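PDB 6GNE: probable starch synthase 4, chloroplastic/amyloplastic from Arabidopsis thaliana, which belongs to the starch synthase family of GT-B-fold glycosyltransferases and binds adenosine-5'-diphosphate and glycan ligands. Local coordinates for residues I141-D146 against C171-N176; V229-A234 against L421-F426; I258-G263 against T488-L493. All blocks are in the same frame, centred on the assembly; numbering follows the deposited sequence.

Interaction 1 (I141-D146 against C171-N176); sequences IIHCHD and CFTCHN. With AC1 (4,6-dideoxy-4-{[(1S,4R,5S,6S)-4,5,6-trihydroxy-3-(hydroxymethyl)cyclohex-2-en-1-yl]amino}-alpha-D-glucopyranose), chain C.
Asp146 and His175 meet in the glycan pocket, where two neighbouring strands lead up to the bound AC1. Asp146 OD1 accepts from His175 N (2.6 Å) with its syn lone pair in a nearly straight bond (177°), while Asp146 OD2 takes AC1 O3 at 2.9 Å. The His175 ring is held at both nitrogens, each partner lying at its edge in plane: ND1 donates to AC1 O6B (2.7 Å), and NE2 is hydrogen-bonded to His145 ND1 (3.1 Å), which fixes the rotation of the imidazole. His145 NE2 in turn pairs with His14, so a second shell backs the ligand-binding histidine. Behind the pocket, strands 141-145 and 169-174 run parallel in the Rossmann-like sheet of the N-terminal half of the GT-B fold, Cys144 N and O bonding to Cys171 O and Thr173 N. With CG anti to the backbone N (chi1 -167°), the His143 ring lies under Cys171 SG, which sits 3.5 Å from the ring centroid, over the face. At the ring edge His143 NE2 is hydrogen-bonded to Thr173 OG1 (2.7 Å), and ND1 bonds to Tyr494. On the opposite side of the sheet, Cys144 SG touches Phe172 CD1 at 3.7 Å, at the ring edge.

Interaction 2 (V229-A234 against L421-F426); sequences VSPTYA and LNDSVF. With AC1 (4,6-dideoxy-4-{[(1S,4R,5S,6S)-4,5,6-trihydroxy-3-(hydroxymethyl)cyclohex-2-en-1-yl]amino}-alpha-D-glucopyranose), chain C.
Thr232 OG1 is gripped by two side chains of segment 421-426: it donates to Asp423 OD1 at 2.7 Å and accepts a weak, long bond from Asn422 ND2 at 3.4 Å. The hydroxyl meets OD1 from above the carboxylate plane, 37° out of it. The second carboxylate oxygen is used differently, for Asp423 OD2 takes the backbone N of Thr232 at 2.9 Å with its syn lone pair. A single residue thus holds both oxygens, and it can do so because OG1 lies beside the backbone N (chi1 -63°), which leaves the hydroxyl and the amide on the same side. Pro231, which has no N-H to offer, completes the seat of the carboxylate with its ring, CD lying 3.4 Å from Asp423 OD2. Ser230 caps this helix: its OG accepts from Tyr233 N (3.1 Å) and also bonds to the carbonyl oxygen of Pro398, while its CB leans on Asp423 OD2. Just before the cap, Val229 CG1 packs 3.4 Å from AC1 O6B in the glycan pocket. Helix 231-238 follows a strand of the N-terminal sheet, and helix 419-424 follows a strand of the six-stranded parallel sheet, so the contact spans the two halves of the GT-B fold. The Asp423 carboxylate sits against the N-terminal end of helix 231-238, where the helix dipole would probably favour its negative charge; the small junction, partly open to solvent, is held chiefly by polar bonds, and parting the halves at this point would probably expose little apolar surface.

Interaction 3 (I258-G263 against T488-L493); sequences IGILNG and TQYEEL. With AC1 (4,6-dideoxy-4-{[(1S,4R,5S,6S)-4,5,6-trihydroxy-3-(hydroxymethyl)cyclohex-2-en-1-yl]amino}-alpha-D-glucopyranose), chain C.
Apolar contacts centre on Ile260, whose side chain reaches into a groove lined by Gln489, Tyr490 and, about one turn on, Leu493 of one helix. Its CD1 rests over the middle of the Tyr490 ring, 3.8 Å from the centroid and 12° off the normal, a CH-pi contact, while CG2 touches CE2 of the same ring at 3.7 Å. The extended branch (chi2 167°) carries CD1 far enough to meet Leu493 CD1 tip to tip. Leu493 CD1 also touches Ile258 CG2 (3.7 Å), so one methyl receives both isoleucines. The Gln489 and Ile260 side chains lie alongside each other, pointing opposite ways, with the amide NE2 of Gln489 3.8 Å from Ile260 CG1 and so flanking the isoleucine without bonding to it. Strand 257-259 is the edge neighbour of strand 225-228 in the N-terminal sheet, and helix 484-499 is the C-terminal helix of the chain, which, as in other GT-B proteins, crosses back to lie against the N-terminal half. Polar links are carried by water. Water 1, in the plane of the Tyr490 ring at its edge, donates to Ile260 O (2.6 Å) and is hydrogen-bonded to Tyr490 OH (2.7 Å). The same hydroxyl also bonds to Thr227 OG1, so the buried phenol is tied to the sheet directly as well as through the water. Contact with the ligand comes from the loop after the strand: Asn262 OD1 accepts from AC1 O6B at 2.7 Å, and the Asn262 side chain is bordered by Val31 and Trp483.

Along the chain, interaction 1 closes before the other two open, whereas interactions 2 and 3 cross, their segments alternating. The centres of interactions 1 and 2 lie about 18 Å apart, those of interactions 1 and 3 about 12 Å, and those of interactions 2 and 3 about 13 Å; all three touch AC1. Strand 225-228, between strands 169-174 and 257-259 in the N-terminal sheet, leads into segment 229-234; Val229 there packs on His175 and its carbonyl oxygen probably bonds to Asn262 N. Tyr490 also packs against His143. Interactions 1 and 3 thus belong to the N-terminal half and the helix laid on it, and interaction 2 joins that half to the other, touching the shared pocket through Val229.

Interaction 1 (I141-D146 against C171-N176)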
# COMPACT_ATOMS: atom_id res chain seq x y z
N ILE A 141 -2.40 14.88 -16.57
CA ILE A 141 -1.50 14.14 -15.66
C ILE A 141 -1.63 12.66 -15.93
O ILE A 141 -2.73 12.15 -16.00
CB ILE A 141 -1.87 14.33 -14.18
CG1 ILE A 141 -1.72 15.79 -13.73
CG2 ILE A 141 -1.04 13.41 -13.27
CD1 ILE A 141 -0.29 16.32 -13.65
N ILE A 142 -0.50 11.99 -16.07
CA ILE A 142 -0.45 10.53 -16.02
C ILE A 142 0.40 10.22 -14.78
O ILE A 142 1.57 10.67 -14.66
CB ILE A 142 0.12 9.88 -17.32
CG1 ILE A 142 -0.81 10.17 -18.50
CG2 ILE A 142 0.27 8.37 -17.18
CD1 ILE A 142 -0.19 9.91 -19.86
N HIS A 143 -0.22 9.49 -13.84
CA HIS A 143 0.40 9.15 -12.58
C HIS A 143 0.66 7.65 -12.56
O HIS A 143 -0.26 6.88 -12.57
CB HIS A 143 -0.54 9.59 -11.45
CG HIS A 143 0.09 9.59 -10.10
ND1 HIS A 143 -0.42 10.33 -9.06
CD2 HIS A 143 1.19 8.97 -9.61
CE1 HIS A 143 0.31 10.14 -7.98
NE2 HIS A 143 1.30 9.32 -8.29
N CYS A 144 1.92 7.24 -12.54
CA CYS A 144 2.24 5.82 -12.48
C CYS A 144 2.81 5.39 -11.11
O CYS A 144 3.28 6.21 -10.33
CB CYS A 144 3.15 5.45 -13.65
SG CYS A 144 4.75 6.30 -13.77
N HIS A 145 2.74 4.09 -10.81
CA HIS A 145 3.05 3.54 -9.45
C HIS A 145 4.04 2.37 -9.46
O HIS A 145 3.80 1.33 -10.07
CB HIS A 145 1.76 3.13 -8.78
CG HIS A 145 0.80 4.26 -8.67
ND1 HIS A 145 0.68 5.02 -7.52
CD2 HIS A 145 -0.03 4.83 -9.57
CE1 HIS A 145 -0.22 5.97 -7.71
NE2 HIS A 145 -0.66 5.88 -8.95
N ASP A 146 5.18 2.56 -8.78
CA ASP A 146 6.16 1.48 -8.51
C ASP A 146 6.82 0.92 -9.76
O ASP A 146 6.53 1.38 -10.87
CB ASP A 146 5.56 0.38 -7.60
CG ASP A 146 5.70 0.70 -6.14
OD1 ASP A 146 5.78 1.88 -5.80
OD2 ASP A 146 5.78 -0.21 -5.29
N CYS A 171 3.74 11.88 -13.32
CA CYS A 171 3.98 11.74 -11.90
C CYS A 171 4.31 10.28 -11.63
O CYS A 171 3.67 9.36 -12.17
CB CYS A 171 2.75 12.18 -11.10
SG CYS A 171 2.93 12.19 -9.28
N PHE A 172 5.34 10.07 -10.82
CA PHE A 172 5.72 8.72 -10.38
C PHE A 172 5.73 8.64 -8.86
O PHE A 172 6.37 9.44 -8.21
CB PHE A 172 7.08 8.35 -10.93
CG PHE A 172 7.58 7.04 -10.44
CD1 PHE A 172 6.95 5.89 -10.80
CD2 PHE A 172 8.69 6.95 -9.63
CE1 PHE A 172 7.39 4.66 -10.37
CE2 PHE A 172 9.17 5.73 -9.20
CZ PHE A 172 8.50 4.58 -9.56
N THR A 173 5.00 7.69 -8.31
CA THR A 173 5.06 7.41 -6.88
C THR A 173 5.78 6.06 -6.69
O THR A 173 5.37 5.07 -7.29
CB THR A 173 3.66 7.42 -6.26
OG1 THR A 173 3.09 8.72 -6.38
CG2 THR A 173 3.69 7.01 -4.77
N CYS A 174 6.88 6.04 -5.92
CA CYS A 174 7.44 4.77 -5.40
C CYS A 174 6.98 4.54 -3.98
O CYS A 174 7.28 5.36 -3.07
CB CYS A 174 8.98 4.71 -5.46
SG CYS A 174 9.60 3.03 -5.15
N HIS A 175 6.24 3.44 -3.80
CA HIS A 175 5.65 3.04 -2.52
C HIS A 175 6.60 2.13 -1.68
O HIS A 175 6.35 1.87 -0.48
CB HIS A 175 4.35 2.28 -2.75
CG HIS A 175 3.29 3.06 -3.45
ND1 HIS A 175 2.12 3.42 -2.82
CD2 HIS A 175 3.17 3.47 -4.73
CE1 HIS A 175 1.35 4.06 -3.68
NE2 HIS A 175 1.97 4.11 -4.84
N ASN A 176 7.66 1.62 -2.31
CA ASN A 176 8.74 0.92 -1.61
C ASN A 176 9.97 0.84 -2.50
O ASN A 176 9.98 0.08 -3.47
CB ASN A 176 8.29 -0.50 -1.17
CG ASN A 176 9.34 -1.24 -0.33
OD1 ASN A 176 10.42 -0.73 -0.11
ND2 ASN A 176 9.01 -2.43 0.13
C1 AC1 C . 4.16 -4.31 -3.84
O2 AC1 C . 5.50 -2.58 -4.87
C2 AC1 C . 4.50 -2.82 -3.86
C4A AC1 C . 3.16 1.46 1.98
C3 AC1 C . 4.92 -2.31 -2.47
O3 AC1 C . 5.17 -0.91 -2.59
C4 AC1 C . 3.83 -2.64 -1.45
N4A AC1 C . 4.09 -2.13 -0.09
C5 AC1 C . 3.66 -4.16 -1.48
O5 AC1 C . 3.23 -4.56 -2.78
C6 AC1 C . 2.60 -4.67 -0.52
C1B AC1 C . 4.23 -0.71 0.25
C2B AC1 C . 4.80 -0.45 1.67
O2B AC1 C . 5.31 -1.64 2.31
C3B AC1 C . 3.84 0.25 2.62
O3B AC1 C . 4.62 0.78 3.69
O4 AC1 C . 2.21 2.00 2.90
C5B AC1 C . 2.53 1.10 0.67
C7B AC1 C . 2.98 0.08 -0.07
C6B AC1 C . 1.39 1.94 0.14
O6B AC1 C . 1.83 3.28 -0.11

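Interaction 2 (V229-A234 against L421-F426)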
# COMPACT_ATOMS: atom_id res chain seq x y z
N VAL A 229 5.79 7.85 0.00
CA VAL A 229 4.56 7.76 0.76
C VAL A 229 4.64 8.23 2.24
O VAL A 229 3.64 8.09 2.99
CB VAL A 229 3.96 6.35 0.59
CG1 VAL A 229 3.52 6.18 -0.86
CG2 VAL A 229 4.97 5.26 0.98
N SER A 230 5.78 8.82 2.65
CA SER A 230 5.82 9.59 3.91
C SER A 230 7.01 10.52 3.97
O SER A 230 8.04 10.21 3.42
CB SER A 230 5.85 8.66 5.14
OG SER A 230 7.10 7.99 5.23
N PRO A 231 6.88 11.67 4.63
CA PRO A 231 8.06 12.57 4.77
C PRO A 231 9.33 11.89 5.38
O PRO A 231 10.44 12.08 4.87
CB PRO A 231 7.56 13.69 5.71
CG PRO A 231 6.07 13.66 5.63
CD PRO A 231 5.66 12.27 5.21
N THR A 232 9.15 11.10 6.44
CA THR A 232 10.29 10.43 7.08
C THR A 232 10.96 9.40 6.16
O THR A 232 12.19 9.38 6.03
CB THR A 232 9.89 9.78 8.43
OG1 THR A 232 9.48 10.80 9.35
CG2 THR A 232 11.05 8.99 9.05
N TYR A 233 10.15 8.58 5.49
CA TYR A 233 10.72 7.65 4.50
C TYR A 233 11.50 8.38 3.39
O TYR A 233 12.57 7.93 3.01
CB TYR A 233 9.63 6.79 3.88
CG TYR A 233 10.15 5.69 3.00
CD1 TYR A 233 11.03 4.72 3.48
CD2 TYR A 233 9.73 5.59 1.68
CE1 TYR A 233 11.47 3.68 2.67
CE2 TYR A 233 10.15 4.54 0.86
CZ TYR A 233 11.02 3.60 1.35
OH TYR A 233 11.45 2.59 0.53
N ALA A 234 10.97 9.51 2.91
CA ALA A 234 11.69 10.34 1.93
C ALA A 234 13.06 10.75 2.43
O ALA A 234 14.03 10.76 1.64
CB ALA A 234 10.88 11.56 1.53
N LEU A 421 5.62 5.29 10.12
CA LEU A 421 5.12 5.05 11.47
C LEU A 421 5.57 6.19 12.35
O LEU A 421 4.85 6.64 13.22
CB LEU A 421 5.62 3.68 12.01
CG LEU A 421 5.21 2.47 11.17
CD1 LEU A 421 5.85 1.20 11.66
CD2 LEU A 421 3.69 2.31 11.17
N ASN A 422 6.75 6.70 12.06
CA ASN A 422 7.28 7.87 12.75
C ASN A 422 6.49 9.17 12.51
O ASN A 422 6.56 10.09 13.30
CB ASN A 422 8.73 8.04 12.28
CG ASN A 422 9.52 8.92 13.16
OD1 ASN A 422 9.65 8.67 14.37
ND2 ASN A 422 10.08 9.96 12.56
N ASP A 423 5.76 9.23 11.41
CA ASP A 423 4.90 10.34 11.02
C ASP A 423 3.44 10.17 11.40
O ASP A 423 2.70 11.15 11.28
CB ASP A 423 4.94 10.53 9.49
CG ASP A 423 6.32 10.92 8.98
OD1 ASP A 423 7.00 11.70 9.63
OD2 ASP A 423 6.73 10.48 7.91
N SER A 424 3.02 8.98 11.85
CA SER A 424 1.62 8.75 12.25
C SER A 424 1.37 8.19 13.68
O SER A 424 0.23 8.20 14.15
CB SER A 424 1.02 7.78 11.24
OG SER A 424 1.83 6.62 11.13
N VAL A 425 2.42 7.68 14.35
CA VAL A 425 2.28 7.10 15.68
C VAL A 425 3.19 7.80 16.67
O VAL A 425 4.39 7.88 16.49
CB VAL A 425 2.54 5.58 15.69
CG1 VAL A 425 2.16 4.97 17.03
CG2 VAL A 425 1.71 4.90 14.62
N PHE A 426 2.59 8.30 17.74
CA PHE A 426 3.24 9.14 18.74
C PHE A 426 2.92 8.63 20.15
O PHE A 426 1.76 8.59 20.58
CB PHE A 426 2.74 10.57 18.57
CG PHE A 426 2.95 11.13 17.20
CD1 PHE A 426 4.20 11.67 16.83
CD2 PHE A 426 1.93 11.11 16.27
CE1 PHE A 426 4.39 12.20 15.56
CE2 PHE A 426 2.12 11.62 14.97
CZ PHE A 426 3.35 12.17 14.62
C1 AC1 C . 4.16 -4.31 -3.84
O2 AC1 C . 5.50 -2.58 -4.87
C2 AC1 C . 4.50 -2.82 -3.86
C4A AC1 C . 3.16 1.46 1.98
C3 AC1 C . 4.92 -2.31 -2.47
O3 AC1 C . 5.17 -0.91 -2.59
C4 AC1 C . 3.83 -2.64 -1.45
N4A AC1 C . 4.09 -2.13 -0.09
C5 AC1 C . 3.66 -4.16 -1.48
O5 AC1 C . 3.23 -4.56 -2.78
C6 AC1 C . 2.60 -4.67 -0.52
C1B AC1 C . 4.23 -0.71 0.25
C2B AC1 C . 4.80 -0.45 1.67
O2B AC1 C . 5.31 -1.64 2.31
C3B AC1 C . 3.84 0.25 2.62
O3B AC1 C . 4.62 0.78 3.69
O4 AC1 C . 2.21 2.00 2.90
C5B AC1 C . 2.53 1.10 0.67
C7B AC1 C . 2.98 0.08 -0.07
C6B AC1 C . 1.39 1.94 0.14
O6B AC1 C . 1.83 3.28 -0.11

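Interaction 3 (I258-G263 against T488-L493)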
# COMPACT_ATOMS: atom_id res chain seq x y z
N ILE A 258 9.34 14.53 -3.35
CA ILE A 258 8.75 14.88 -2.07
C ILE A 258 8.00 13.69 -1.47
O ILE A 258 7.43 12.91 -2.18
CB ILE A 258 7.86 16.14 -2.20
CG1 ILE A 258 7.42 16.64 -0.82
CG2 ILE A 258 6.68 15.88 -3.13
CD1 ILE A 258 7.12 18.13 -0.82
N GLY A 259 8.03 13.58 -0.15
CA GLY A 259 7.35 12.54 0.58
C GLY A 259 6.03 13.05 1.12
O GLY A 259 6.01 14.07 1.78
N ILE A 260 4.95 12.32 0.84
CA ILE A 260 3.60 12.73 1.24
C ILE A 260 2.94 11.53 1.92
O ILE A 260 2.76 10.47 1.29
CB ILE A 260 2.73 13.13 0.03
CG1 ILE A 260 3.27 14.38 -0.65
CG2 ILE A 260 1.28 13.37 0.46
CD1 ILE A 260 2.64 14.63 -2.03
N LEU A 261 2.54 11.74 3.18
CA LEU A 261 1.93 10.69 3.99
C LEU A 261 0.63 10.23 3.37
O LEU A 261 -0.26 11.06 3.14
CB LEU A 261 1.68 11.17 5.42
CG LEU A 261 1.33 10.11 6.47
CD1 LEU A 261 2.44 9.06 6.68
CD2 LEU A 261 0.98 10.82 7.77
N ASN A 262 0.52 8.94 3.08
CA ASN A 262 -0.74 8.37 2.59
C ASN A 262 -1.89 8.70 3.59
O ASN A 262 -1.68 8.74 4.82
CB ASN A 262 -0.67 6.85 2.47
CG ASN A 262 0.26 6.36 1.38
OD1 ASN A 262 0.75 5.23 1.47
ND2 ASN A 262 0.45 7.15 0.33
N GLY A 263 -3.08 8.97 3.07
CA GLY A 263 -4.30 8.77 3.82
C GLY A 263 -4.85 7.35 3.65
O GLY A 263 -4.22 6.49 3.03
N THR A 488 -4.84 17.15 -1.50
CA THR A 488 -4.53 18.57 -1.77
C THR A 488 -3.05 18.81 -2.10
O THR A 488 -2.75 19.62 -2.96
CB THR A 488 -4.97 19.49 -0.58
OG1 THR A 488 -6.34 19.25 -0.24
CG2 THR A 488 -4.88 20.91 -0.95
N GLN A 489 -2.12 18.14 -1.43
CA GLN A 489 -0.68 18.29 -1.77
C GLN A 489 -0.33 17.70 -3.15
O GLN A 489 0.46 18.31 -3.89
CB GLN A 489 0.26 17.66 -0.77
CG GLN A 489 0.20 18.14 0.66
CD GLN A 489 1.33 17.52 1.48
OE1 GLN A 489 1.11 16.83 2.50
NE2 GLN A 489 2.56 17.73 1.00
N TYR A 490 -0.90 16.54 -3.49
CA TYR A 490 -0.74 15.98 -4.84
C TYR A 490 -1.34 16.92 -5.92
O TYR A 490 -0.72 17.16 -6.96
CB TYR A 490 -1.35 14.57 -4.96
CG TYR A 490 -0.48 13.43 -4.46
CD1 TYR A 490 0.46 12.82 -5.28
CD2 TYR A 490 -0.62 12.93 -3.18
CE1 TYR A 490 1.24 11.77 -4.83
CE2 TYR A 490 0.15 11.88 -2.73
CZ TYR A 490 1.08 11.30 -3.55
OH TYR A 490 1.86 10.26 -3.10
N GLU A 491 -2.53 17.44 -5.64
CA GLU A 491 -3.22 18.36 -6.53
C GLU A 491 -2.35 19.58 -6.85
O GLU A 491 -2.26 20.01 -8.03
CB GLU A 491 -4.57 18.76 -5.92
CG GLU A 491 -5.37 19.83 -6.68
CD GLU A 491 -6.58 20.33 -5.90
OE1 GLU A 491 -7.70 20.29 -6.44
OE2 GLU A 491 -6.44 20.76 -4.74
N GLU A 492 -1.74 20.17 -5.80
CA GLU A 492 -0.84 21.33 -5.95
C GLU A 492 0.41 21.00 -6.75
O GLU A 492 0.88 21.85 -7.49
CB GLU A 492 -0.47 21.97 -4.59
CG GLU A 492 -1.63 22.72 -3.91
CD GLU A 492 -1.43 23.07 -2.41
OE1 GLU A 492 -0.46 22.56 -1.75
OE2 GLU A 492 -2.26 23.88 -1.89
N LEU A 493 0.93 19.77 -6.63
CA LEU A 493 2.02 19.31 -7.49
C LEU A 493 1.58 19.18 -8.94
O LEU A 493 2.32 19.60 -9.84
CB LEU A 493 2.63 18.00 -6.99
CG LEU A 493 3.35 18.05 -5.64
CD1 LEU A 493 3.61 16.63 -5.14
CD2 LEU A 493 4.64 18.89 -5.63
C1 AC1 C . 4.16 -4.31 -3.84
O2 AC1 C . 5.50 -2.58 -4.87
C2 AC1 C . 4.50 -2.82 -3.86
C4A AC1 C . 3.16 1.46 1.98
C3 AC1 C . 4.92 -2.31 -2.47
O3 AC1 C . 5.17 -0.91 -2.59
C4 AC1 C . 3.83 -2.64 -1.45
N4A AC1 C . 4.09 -2.13 -0.09
C5 AC1 C . 3.66 -4.16 -1.48
O5 AC1 C . 3.23 -4.56 -2.78
C6 AC1 C . 2.60 -4.67 -0.52
C1B AC1 C . 4.23 -0.71 0.25
C2B AC1 C . 4.80 -0.45 1.67
O2B AC1 C . 5.31 -1.64 2.31
C3B AC1 C . 3.84 0.25 2.62
O3B AC1 C . 4.62 0.78 3.69
O4 AC1 C . 2.21 2.00 2.90
C5B AC1 C . 2.53 1.10 0.67
C7B AC1 C . 2.98 0.08 -0.07
C6B AC1 C . 1.39 1.94 0.14
O6B AC1 C . 1.83 3.28 -0.11
O HOH W 1 1.39 9.44 -0.61